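PDB 4AN8: CRISPR-associated protein CasA/Cse1 from Thermus thermophilus, which serves as a subunit of the Cascade ribonucleoprotein complex of type I-E CRISPR immunity, and probably takes part in selecting foreign DNA. Local coordinates for residues N96-R101 against P217-P222; A62-A67 against D89-Y94; A109-V114 against A160-Q165. One frame throughout, in Å; residues are numbered along the deposited sequence. Where two conformers were deposited one is given.

Interaction 1: N96-R101 against P217-P222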
loop_
_atom_site.group_PDB
_atom_site.type_symbol
_atom_site.label_atom_id
_atom_site.label_comp_id
_atom_site.label_asym_id
_atom_site.label_seq_id
_atom_site.Cartn_x
_atom_site.Cartn_y
_atom_site.Cartn_z
ATOM N N ASN A 96 -25.599 -1.830 -14.479
ATOM C CA ASN A 96 -26.385 -1.647 -15.694
ATOM C C ASN A 96 -26.498 -0.180 -16.046
ATOM O O ASN A 96 -26.371 0.193 -17.205
ATOM C CB ASN A 96 -27.766 -2.282 -15.549
ATOM C CG ASN A 96 -27.698 -3.793 -15.477
ATOM O OD1 ASN A 96 -26.827 -4.415 -16.090
ATOM N ND2 ASN A 96 -28.606 -4.392 -14.721
ATOM N N ARG A 97 -26.709 0.660 -15.041
ATOM C CA ARG A 97 -26.758 2.107 -15.266
ATOM C C ARG A 97 -25.440 2.714 -15.799
ATOM O O ARG A 97 -25.471 3.627 -16.614
ATOM C CB ARG A 97 -27.190 2.838 -13.992
ATOM C CG ARG A 97 -27.176 4.365 -14.135
ATOM C CD ARG A 97 -27.539 5.066 -12.829
ATOM N NE ARG A 97 -28.955 4.893 -12.526
ATOM C CZ ARG A 97 -29.487 5.052 -11.322
ATOM N NH1 ARG A 97 -28.704 5.385 -10.303
ATOM N NH2 ARG A 97 -30.798 4.881 -11.141
ATOM N N PHE A 98 -24.283 2.224 -15.331
ATOM C CA PHE A 98 -23.007 2.826 -15.743
ATOM C C PHE A 98 -22.195 1.988 -16.721
ATOM O O PHE A 98 -21.110 2.375 -17.133
ATOM C CB PHE A 98 -22.193 3.289 -14.521
ATOM C CG PHE A 98 -22.847 4.422 -13.779
ATOM C CD1 PHE A 98 -22.778 5.718 -14.276
ATOM C CD2 PHE A 98 -23.585 4.183 -12.633
ATOM C CE1 PHE A 98 -23.414 6.771 -13.621
ATOM C CE2 PHE A 98 -24.218 5.207 -11.977
ATOM C CZ PHE A 98 -24.132 6.515 -12.476
ATOM N N ARG A 99 -22.769 0.866 -17.124
ATOM C CA ARG A 99 -22.120 -0.041 -18.062
ATOM C C ARG A 99 -21.451 0.669 -19.245
ATOM O O ARG A 99 -20.341 0.329 -19.640
ATOM C CB ARG A 99 -23.124 -1.067 -18.585
ATOM C CG ARG A 99 -22.545 -1.939 -19.676
ATOM C CD ARG A 99 -23.529 -2.970 -20.178
ATOM N NE ARG A 99 -23.067 -3.527 -21.443
ATOM C CZ ARG A 99 -22.265 -4.579 -21.535
ATOM N NH1 ARG A 99 -21.849 -5.184 -20.433
ATOM N NH2 ARG A 99 -21.886 -5.028 -22.723
ATOM N N ASP A 100 -22.116 1.659 -19.816
ATOM C CA ASP A 100 -21.537 2.308 -20.993
ATOM C C ASP A 100 -20.324 3.180 -20.674
ATOM O O ASP A 100 -19.692 3.715 -21.593
ATOM C CB ASP A 100 -22.597 3.084 -21.771
ATOM C CG ASP A 100 -23.613 2.165 -22.427
ATOM O OD1 ASP A 100 -23.199 1.136 -23.006
ATOM O OD2 ASP A 100 -24.828 2.460 -22.347
ATOM N N ARG A 101 -19.986 3.299 -19.390
ATOM C CA ARG A 101 -18.768 4.012 -18.993
ATOM C C ARG A 101 -17.584 3.065 -18.672
ATOM O O ARG A 101 -16.492 3.521 -18.316
ATOM C CB ARG A 101 -19.042 4.964 -17.818
ATOM C CG ARG A 101 -20.030 6.120 -18.129
ATOM C CD ARG A 101 -19.487 7.132 -19.131
ATOM N NE ARG A 101 -18.299 7.825 -18.630
ATOM C CZ ARG A 101 -18.309 8.967 -17.941
ATOM N NH1 ARG A 101 -19.456 9.580 -17.670
ATOM N NH2 ARG A 101 -17.160 9.509 -17.532
ATOM N N PRO A 217 -17.336 8.827 -8.309
ATOM C CA PRO A 217 -16.210 8.242 -9.036
ATOM C C PRO A 217 -16.157 8.835 -10.447
ATOM O O PRO A 217 -17.135 9.464 -10.899
ATOM C CB PRO A 217 -16.559 6.748 -9.091
ATOM C CG PRO A 217 -18.092 6.716 -9.005
ATOM C CD PRO A 217 -18.461 7.888 -8.114
ATOM N N ILE A 218 -15.029 8.630 -11.125
ATOM C CA ILE A 218 -14.787 9.235 -12.415
ATOM C C ILE A 218 -15.896 8.930 -13.425
ATOM O O ILE A 218 -16.185 9.762 -14.287
ATOM C CB ILE A 218 -13.417 8.796 -12.995
ATOM C CG1 ILE A 218 -13.018 9.681 -14.199
ATOM C CG2 ILE A 218 -13.430 7.285 -13.375
ATOM C CD1 ILE A 218 -12.769 11.149 -13.837
ATOM N N TRP A 219 -16.535 7.761 -13.325
ATOM C CA TRP A 219 -17.550 7.389 -14.311
ATOM C C TRP A 219 -18.938 8.011 -14.069
ATOM O O TRP A 219 -19.822 7.872 -14.912
ATOM C CB TRP A 219 -17.665 5.866 -14.441
ATOM C CG TRP A 219 -17.976 5.197 -13.141
ATOM C CD1 TRP A 219 -19.206 5.073 -12.563
ATOM C CD2 TRP A 219 -17.051 4.580 -12.243
ATOM N NE1 TRP A 219 -19.103 4.435 -11.349
ATOM C CE2 TRP A 219 -17.790 4.101 -11.140
ATOM C CE3 TRP A 219 -15.672 4.393 -12.251
ATOM C CZ2 TRP A 219 -17.198 3.434 -10.075
ATOM C CZ3 TRP A 219 -15.078 3.715 -11.166
ATOM C CH2 TRP A 219 -15.841 3.256 -10.109
ATOM N N GLU A 220 -19.115 8.698 -12.940
ATOM C CA GLU A 220 -20.373 9.361 -12.607
ATOM C C GLU A 220 -20.395 10.844 -13.019
ATOM O O GLU A 220 -21.397 11.530 -12.831
ATOM C CB GLU A 220 -20.692 9.245 -11.102
ATOM C CG GLU A 220 -21.290 7.896 -10.655
ATOM C CD GLU A 220 -21.798 7.945 -9.227
ATOM O OE1 GLU A 220 -22.248 9.030 -8.805
ATOM O OE2 GLU A 220 -21.750 6.915 -8.511
ATOM N N VAL A 221 -19.279 11.327 -13.555
ATOM C CA VAL A 221 -19.174 12.689 -14.042
ATOM C C VAL A 221 -18.861 12.627 -15.548
ATOM O O VAL A 221 -18.536 11.563 -16.076
ATOM C CB VAL A 221 -18.117 13.515 -13.247
ATOM C CG1 VAL A 221 -18.449 13.531 -11.767
ATOM C CG2 VAL A 221 -16.716 12.977 -13.446
ATOM N N PRO A 222 -19.013 13.755 -16.253
ATOM C CA PRO A 222 -18.869 13.700 -17.711
ATOM C C PRO A 222 -17.439 13.349 -18.114
ATOM O O PRO A 222 -16.497 13.680 -17.383
ATOM C CB PRO A 222 -19.209 15.131 -18.154
ATOM C CG PRO A 222 -19.980 15.717 -17.039
ATOM C CD PRO A 222 -19.440 15.087 -15.782
HETATM O O HOH W 1 -15.136 11.405 -16.346
#
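Arg101 reaches across to the backbone of Val221 and grips one carbonyl oxygen with both terminal nitrogens, pinning the loop between helices 199-206 and 226-229 to the chain at the C-terminal end region of helix 88-98. NH1 of Arg101 lies 2.7 Å from Val221 O, and NH2 of Arg101 lies 2.9 Å from the same oxygen. The grip is end-on, with the acceptor only 6° out of the guanidinium plane. NH1 approaches from above the carbonyl plane, whereas NH2 sits close to the carbonyl axis. Bends at chi2 and chi3 carry the arginine chain past Trp219 O to Val221; Trp219 O stands over one guanidinium face of Arg101, 3.3 Å above its plane and displaced toward the rim.

Beside this polar clasp, Trp219 turns the edge of its indole toward the face of Phe98 in an offset edge-to-face pair, with the planes at 60°. Phe98 CG and Trp219 CD1 approach to 3.9 Å, and Glu220 CG packs 3.6 Å from Phe98 CZ. In the next shell, Tyr94 OH bonds to both Trp219 NE1 and Glu220 OE2, and Arg66 forms a salt bridge with Glu220, so both side chains are anchored at their polar ends. Water 1 lies 2.8 Å from both Ile218 O and Pro222 O and accepts weakly from Arg101 NH2.

Interaction 2: A62-A67 against D89-Y94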
loop_
_atom_site.group_PDB
_atom_site.type_symbol
_atom_site.label_atom_id
_atom_site.label_comp_id
_atom_site.label_asym_id
_atom_site.label_seq_id
_atom_site.Cartn_x
_atom_site.Cartn_y
_atom_site.Cartn_z
ATOM N N ALA A 62 -14.808 1.277 -4.787
ATOM C CA ALA A 62 -15.473 2.449 -5.337
ATOM C C ALA A 62 -16.846 2.027 -5.831
ATOM O O ALA A 62 -17.851 2.632 -5.471
ATOM C CB ALA A 62 -14.658 3.051 -6.497
ATOM N N VAL A 63 -16.884 0.973 -6.647
ATOM C CA VAL A 63 -18.149 0.486 -7.158
ATOM C C VAL A 63 -19.126 0.103 -6.030
ATOM O O VAL A 63 -20.295 0.481 -6.069
ATOM C CB VAL A 63 -17.978 -0.693 -8.137
ATOM C CG1 VAL A 63 -19.334 -1.211 -8.529
ATOM C CG2 VAL A 63 -17.206 -0.241 -9.394
ATOM N N LEU A 64 -18.648 -0.642 -5.036
ATOM C CA LEU A 64 -19.493 -1.065 -3.918
ATOM C C LEU A 64 -20.084 0.100 -3.147
ATOM O O LEU A 64 -21.282 0.121 -2.872
ATOM C CB LEU A 64 -18.723 -1.955 -2.938
ATOM C CG LEU A 64 -18.504 -3.394 -3.405
ATOM C CD1 LEU A 64 -17.418 -4.119 -2.603
ATOM C CD2 LEU A 64 -19.856 -4.163 -3.397
ATOM N N HIS A 65 -19.244 1.063 -2.781
ATOM C CA HIS A 65 -19.710 2.214 -2.031
ATOM C C HIS A 65 -20.816 2.972 -2.763
ATOM O O HIS A 65 -21.761 3.438 -2.146
ATOM C CB HIS A 65 -18.566 3.168 -1.732
ATOM C CG HIS A 65 -17.691 2.729 -0.602
ATOM N ND1 HIS A 65 -18.195 2.173 0.555
ATOM C CD2 HIS A 65 -16.341 2.771 -0.455
ATOM C CE1 HIS A 65 -17.194 1.922 1.386
ATOM N NE2 HIS A 65 -16.064 2.280 0.802
ATOM N N ARG A 66 -20.689 3.122 -4.071
ATOM C CA ARG A 66 -21.665 3.888 -4.806
ATOM C C ARG A 66 -22.921 3.050 -5.028
ATOM O O ARG A 66 -24.024 3.517 -4.798
ATOM C CB ARG A 66 -21.074 4.372 -6.134
ATOM C CG ARG A 66 -19.853 5.246 -5.953
ATOM C CD ARG A 66 -20.212 6.474 -5.119
ATOM N NE ARG A 66 -21.079 7.389 -5.863
ATOM C CZ ARG A 66 -21.498 8.552 -5.382
ATOM N NH1 ARG A 66 -21.130 8.928 -4.158
ATOM N NH2 ARG A 66 -22.283 9.332 -6.124
ATOM N N ALA A 67 -22.740 1.804 -5.457
ATOM C CA ALA A 67 -23.875 0.932 -5.724
ATOM C C ALA A 67 -24.712 0.680 -4.481
ATOM O O ALA A 67 -25.925 0.609 -4.576
ATOM C CB ALA A 67 -23.431 -0.369 -6.332
ATOM N N ASP A 89 -29.023 -6.963 -6.157
ATOM C CA ASP A 89 -29.809 -6.110 -7.037
ATOM C C ASP A 89 -29.258 -4.694 -7.136
ATOM O O ASP A 89 -29.099 -4.179 -8.238
ATOM C CB ASP A 89 -31.288 -6.102 -6.620
ATOM C CG ASP A 89 -32.108 -7.176 -7.338
ATOM O OD1 ASP A 89 -31.535 -7.961 -8.135
ATOM O OD2 ASP A 89 -33.337 -7.234 -7.094
ATOM N N PRO A 90 -28.966 -4.056 -5.988
ATOM C CA PRO A 90 -28.304 -2.750 -6.050
ATOM C C PRO A 90 -27.043 -2.799 -6.919
ATOM O O PRO A 90 -26.813 -1.897 -7.717
ATOM C CB PRO A 90 -27.923 -2.490 -4.594
ATOM C CG PRO A 90 -28.939 -3.278 -3.806
ATOM C CD PRO A 90 -29.156 -4.515 -4.602
ATOM N N ILE A 91 -26.238 -3.839 -6.772
ATOM C CA ILE A 91 -25.033 -3.952 -7.580
ATOM C C ILE A 91 -25.344 -4.107 -9.085
ATOM O O ILE A 91 -24.764 -3.409 -9.928
ATOM C CB ILE A 91 -24.113 -5.084 -7.056
ATOM C CG1 ILE A 91 -23.527 -4.670 -5.702
ATOM C CG2 ILE A 91 -23.019 -5.436 -8.097
ATOM C CD1 ILE A 91 -22.804 -5.792 -4.987
ATOM N N ARG A 92 -26.257 -5.014 -9.423
ATOM C CA ARG A 92 -26.696 -5.155 -10.805
ATOM C C ARG A 92 -27.272 -3.860 -11.368
ATOM O O ARG A 92 -26.935 -3.459 -12.472
ATOM C CB ARG A 92 -27.727 -6.264 -10.935
ATOM C CG ARG A 92 -27.175 -7.646 -10.747
ATOM C CD ARG A 92 -28.226 -8.677 -11.123
ATOM N NE ARG A 92 -28.021 -9.944 -10.434
ATOM C CZ ARG A 92 -27.235 -10.913 -10.888
ATOM N NH1 ARG A 92 -26.582 -10.749 -12.029
ATOM N NH2 ARG A 92 -27.104 -12.047 -10.203
ATOM N N ASP A 93 -28.147 -3.202 -10.618
ATOM C CA ASP A 93 -28.705 -1.943 -11.082
ATOM C C ASP A 93 -27.631 -0.885 -11.365
ATOM O O ASP A 93 -27.616 -0.278 -12.427
ATOM C CB ASP A 93 -29.751 -1.407 -10.100
ATOM C CG ASP A 93 -31.010 -2.270 -10.056
ATOM O OD1 ASP A 93 -31.244 -3.054 -11.015
ATOM O OD2 ASP A 93 -31.764 -2.164 -9.056
ATOM N N TYR A 94 -26.741 -0.663 -10.407
ATOM C CA TYR A 94 -25.650 0.283 -10.591
ATOM C C TYR A 94 -24.797 -0.058 -11.811
ATOM O O TYR A 94 -24.538 0.799 -12.646
ATOM C CB TYR A 94 -24.797 0.358 -9.326
ATOM C CG TYR A 94 -23.773 1.464 -9.361
ATOM C CD1 TYR A 94 -22.502 1.239 -9.892
ATOM C CD2 TYR A 94 -24.076 2.731 -8.875
ATOM C CE1 TYR A 94 -21.567 2.233 -9.940
ATOM C CE2 TYR A 94 -23.132 3.739 -8.907
ATOM C CZ TYR A 94 -21.871 3.478 -9.444
ATOM O OH TYR A 94 -20.922 4.474 -9.496
HETATM O O HOH W 2 -27.680 0.851 -6.856
#
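The ring of Tyr94 lies against the last turn of helix 50-67, with Ala67 N over one face, 3.8 Å above the plane and displaced toward the rim. Val63 O lies over the same face. This is a helix-helix packing contact: the local axes of 62-67 and 89-94 come within 9.3 Å at an angle of 105°, so the two helices meet nearly perpendicularly. Arg66 CB approaches the ring obliquely, 3.4 Å from Tyr94 OH. At chi1 -171° the ring swings away from the Tyr94 amide nitrogen and extends along this turn, past Ala67 to Arg66.

Packing is equally tight at the root of the ring, where Ala67 CB and Tyr94 CB are 3.4 Å apart; the CA atoms of Ala67 and Tyr94 are separated by 5.2 Å. Farther along, Leu64 CD2 meets Ile91 CD1 at 3.7 Å, their branches crossing at a slant. Leu36 and Leu37 of helix 32-37 flank this apolar side. The polar ends of Tyr94 and Arg66 lead to Trp219 and Glu220 in the 217-222 loop, and Arg66 NH1 also bonds to Tyr210 OH and Pro212 O. One water joins the two backbones, donating to Ala67 O at 2.9 Å and to Pro90 O at 3.0 Å.

Interaction 3: A109-V114 against A160-Q165. With ACT (acetate ion), chain C.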
loop_
_atom_site.group_PDB
_atom_site.type_symbol
_atom_site.label_atom_id
_atom_site.label_comp_id
_atom_site.label_asym_id
_atom_site.label_seq_id
_atom_site.Cartn_x
_atom_site.Cartn_y
_atom_site.Cartn_z
ATOM N N ALA A 109 -16.455 7.893 -24.266
ATOM C CA ALA A 109 -16.167 7.821 -22.834
ATOM C C ALA A 109 -15.320 6.600 -22.432
ATOM O O ALA A 109 -15.714 5.834 -21.568
ATOM C CB ALA A 109 -17.468 7.837 -22.057
ATOM N N PRO A 110 -14.144 6.431 -23.039
ATOM C CA PRO A 110 -13.380 5.247 -22.637
ATOM C C PRO A 110 -13.006 5.321 -21.147
ATOM O O PRO A 110 -12.772 6.408 -20.625
ATOM C CB PRO A 110 -12.146 5.293 -23.540
ATOM C CG PRO A 110 -11.976 6.802 -23.886
ATOM C CD PRO A 110 -13.366 7.394 -23.847
ATOM N N PHE A 111 -12.992 4.175 -20.472
ATOM C CA PHE A 111 -12.798 4.106 -19.029
ATOM C C PHE A 111 -11.459 4.725 -18.574
ATOM O O PHE A 111 -10.368 4.340 -19.046
ATOM C CB PHE A 111 -12.924 2.635 -18.583
ATOM C CG PHE A 111 -12.751 2.436 -17.116
ATOM C CD1 PHE A 111 -13.806 2.650 -16.246
ATOM C CD2 PHE A 111 -11.519 2.073 -16.596
ATOM C CE1 PHE A 111 -13.639 2.488 -14.899
ATOM C CE2 PHE A 111 -11.353 1.906 -15.254
ATOM C CZ PHE A 111 -12.417 2.110 -14.402
ATOM N N LEU A 112 -11.544 5.693 -17.677
ATOM C CA LEU A 112 -10.359 6.368 -17.114
ATOM C C LEU A 112 -9.428 6.993 -18.160
ATOM O O LEU A 112 -8.235 7.152 -17.917
ATOM C CB LEU A 112 -9.566 5.404 -16.218
ATOM C CG LEU A 112 -9.631 5.635 -14.701
ATOM C CD1 LEU A 112 -9.419 7.108 -14.304
ATOM C CD2 LEU A 112 -10.933 5.150 -14.138
ATOM N N GLN A 113 -9.977 7.386 -19.299
ATOM C CA GLN A 113 -9.154 7.867 -20.400
ATOM C C GLN A 113 -9.733 9.152 -21.008
ATOM O O GLN A 113 -10.763 9.636 -20.562
ATOM C CB GLN A 113 -9.009 6.766 -21.454
ATOM C CG GLN A 113 -8.325 5.518 -20.934
ATOM C CD GLN A 113 -8.525 4.345 -21.848
ATOM O OE1 GLN A 113 -7.958 4.296 -22.927
ATOM N NE2 GLN A 113 -9.346 3.392 -21.429
ATOM N N VAL A 114 -9.054 9.705 -22.005
ATOM C CA VAL A 114 -9.467 10.963 -22.625
ATOM C C VAL A 114 -9.718 10.659 -24.089
ATOM O O VAL A 114 -8.778 10.341 -24.828
ATOM C CB VAL A 114 -8.359 12.042 -22.524
ATOM C CG1 VAL A 114 -8.836 13.381 -23.133
ATOM C CG2 VAL A 114 -7.891 12.223 -21.072
ATOM N N ALA A 160 -2.551 -1.907 -16.188
ATOM C CA ALA A 160 -1.484 -0.929 -16.191
ATOM C C ALA A 160 -2.083 0.491 -16.103
ATOM O O ALA A 160 -1.564 1.352 -15.405
ATOM C CB ALA A 160 -0.665 -1.082 -17.447
ATOM N N LEU A 161 -3.192 0.719 -16.802
ATOM C CA LEU A 161 -3.885 2.003 -16.709
ATOM C C LEU A 161 -4.218 2.321 -15.256
ATOM O O LEU A 161 -3.915 3.393 -14.757
ATOM C CB LEU A 161 -5.157 1.983 -17.548
ATOM C CG LEU A 161 -6.079 3.205 -17.438
ATOM C CD1 LEU A 161 -5.339 4.511 -17.774
ATOM C CD2 LEU A 161 -7.336 3.018 -18.322
ATOM N N LEU A 162 -4.846 1.370 -14.581
ATOM C CA LEU A 162 -5.323 1.567 -13.229
ATOM C C LEU A 162 -4.156 1.822 -12.304
ATOM O O LEU A 162 -4.211 2.688 -11.459
ATOM C CB LEU A 162 -6.045 0.327 -12.735
ATOM C CG LEU A 162 -7.554 0.300 -12.805
ATOM C CD1 LEU A 162 -8.003 -0.934 -11.982
ATOM C CD2 LEU A 162 -8.145 1.585 -12.220
ATOM N N VAL A 163 -3.087 1.055 -12.468
ATOM C CA VAL A 163 -1.947 1.262 -11.610
ATOM C C VAL A 163 -1.424 2.686 -11.806
ATOM O O VAL A 163 -1.173 3.400 -10.838
ATOM C CB VAL A 163 -0.834 0.224 -11.878
ATOM C CG1 VAL A 163 0.503 0.704 -11.263
ATOM C CG2 VAL A 163 -1.272 -1.171 -11.349
ATOM N N HIS A 164 -1.265 3.091 -13.061
ATOM C CA HIS A 164 -0.646 4.389 -13.339
ATOM C C HIS A 164 -1.431 5.553 -12.754
ATOM O O HIS A 164 -0.845 6.496 -12.251
ATOM C CB HIS A 164 -0.461 4.585 -14.851
ATOM C CG HIS A 164 0.371 5.776 -15.216
ATOM N ND1 HIS A 164 1.710 5.878 -14.900
ATOM C CD2 HIS A 164 0.061 6.907 -15.894
ATOM C CE1 HIS A 164 2.184 7.022 -15.351
ATOM N NE2 HIS A 164 1.201 7.669 -15.956
ATOM N N GLN A 165 -2.757 5.479 -12.810
ATOM C CA GLN A 165 -3.626 6.546 -12.289
ATOM C C GLN A 165 -3.561 6.685 -10.766
ATOM O O GLN A 165 -3.869 7.761 -10.223
ATOM C CB GLN A 165 -5.091 6.325 -12.725
ATOM C CG GLN A 165 -5.326 6.366 -14.239
ATOM C CD GLN A 165 -5.081 7.757 -14.831
ATOM O OE1 GLN A 165 -4.273 8.517 -14.319
ATOM N NE2 GLN A 165 -5.808 8.099 -15.877
HETATM C C ACT C . 3.882 3.993 -12.377
HETATM O O ACT C . 2.836 3.382 -12.761
HETATM O OXT ACT C . 4.368 4.850 -13.193
HETATM C CH3 ACT C . 4.506 3.721 -11.018
#
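Apolar packing brings Leu161, on helix 154-167, against the type II beta turn that runs from Pro110 to Gln113: its CD2 methyl lies 3.9 Å from Leu112 CB. A chi1 of 174° carries the Leu161 branch out to the turn. Leu162 CD2 meets the edge of the Phe111 ring near its plane, more loosely at 4.4 Å from CE2, while Leu162 also leans on Val55 and Leu59 of helix 50-67.

The same Leu161 methyl touches polar groups: CD2 is 3.4 Å from Phe111 O, and Gln113 CG and NE2 each rest 3.7 Å from Leu161 CD2.

Among the polar links, Gln165 NE2 makes a weak hydrogen bond to Leu112 O, 3.3 Å long and bent to 145°. Gln165 and Leu112 lie alongside, running opposite ways, and Gln165 OE1 accepts from the backbone N of Arg250. His164 ND1 makes weak hydrogen bonds to an acetate ion, probably from the crystallisation liquor. Within the turn segment, Gln113 NE2 also bonds to Leu104 O, while Gln113 OE1 accepts from Leu254 N; these bonds tie the buried amide to backbone partners. Gln113 NE2 donates to Phe111 O at 2.8 Å, and that carbonyl oxygen lies only 4° out of the glutamine amide plane.

Overall arrangement
Interaction 3 is fully buried, interaction 2 partly so, and interaction 1 lies at the surface. Interactions 1 and 2 share helix 88-98 and are physically joined: Pro217 CG packs 3.6 Å from Tyr94 OH between them. Interactions 1 and 3 also touch, through Ile218 CG2 and Leu112 CD2 at 3.4 Å, and residues 109-114 and 160-165 fall within the chain loop closed by interaction 1. Interactions 2 and 3 remain about 7 Å apart at their nearest atoms. Their chemistry differs accordingly: an arginine-carbonyl grip beside an aromatic pair at the surface, apolar helix packing with a water between backbones in 62-67/89-94, and leucine packing with one weak amide bond inside.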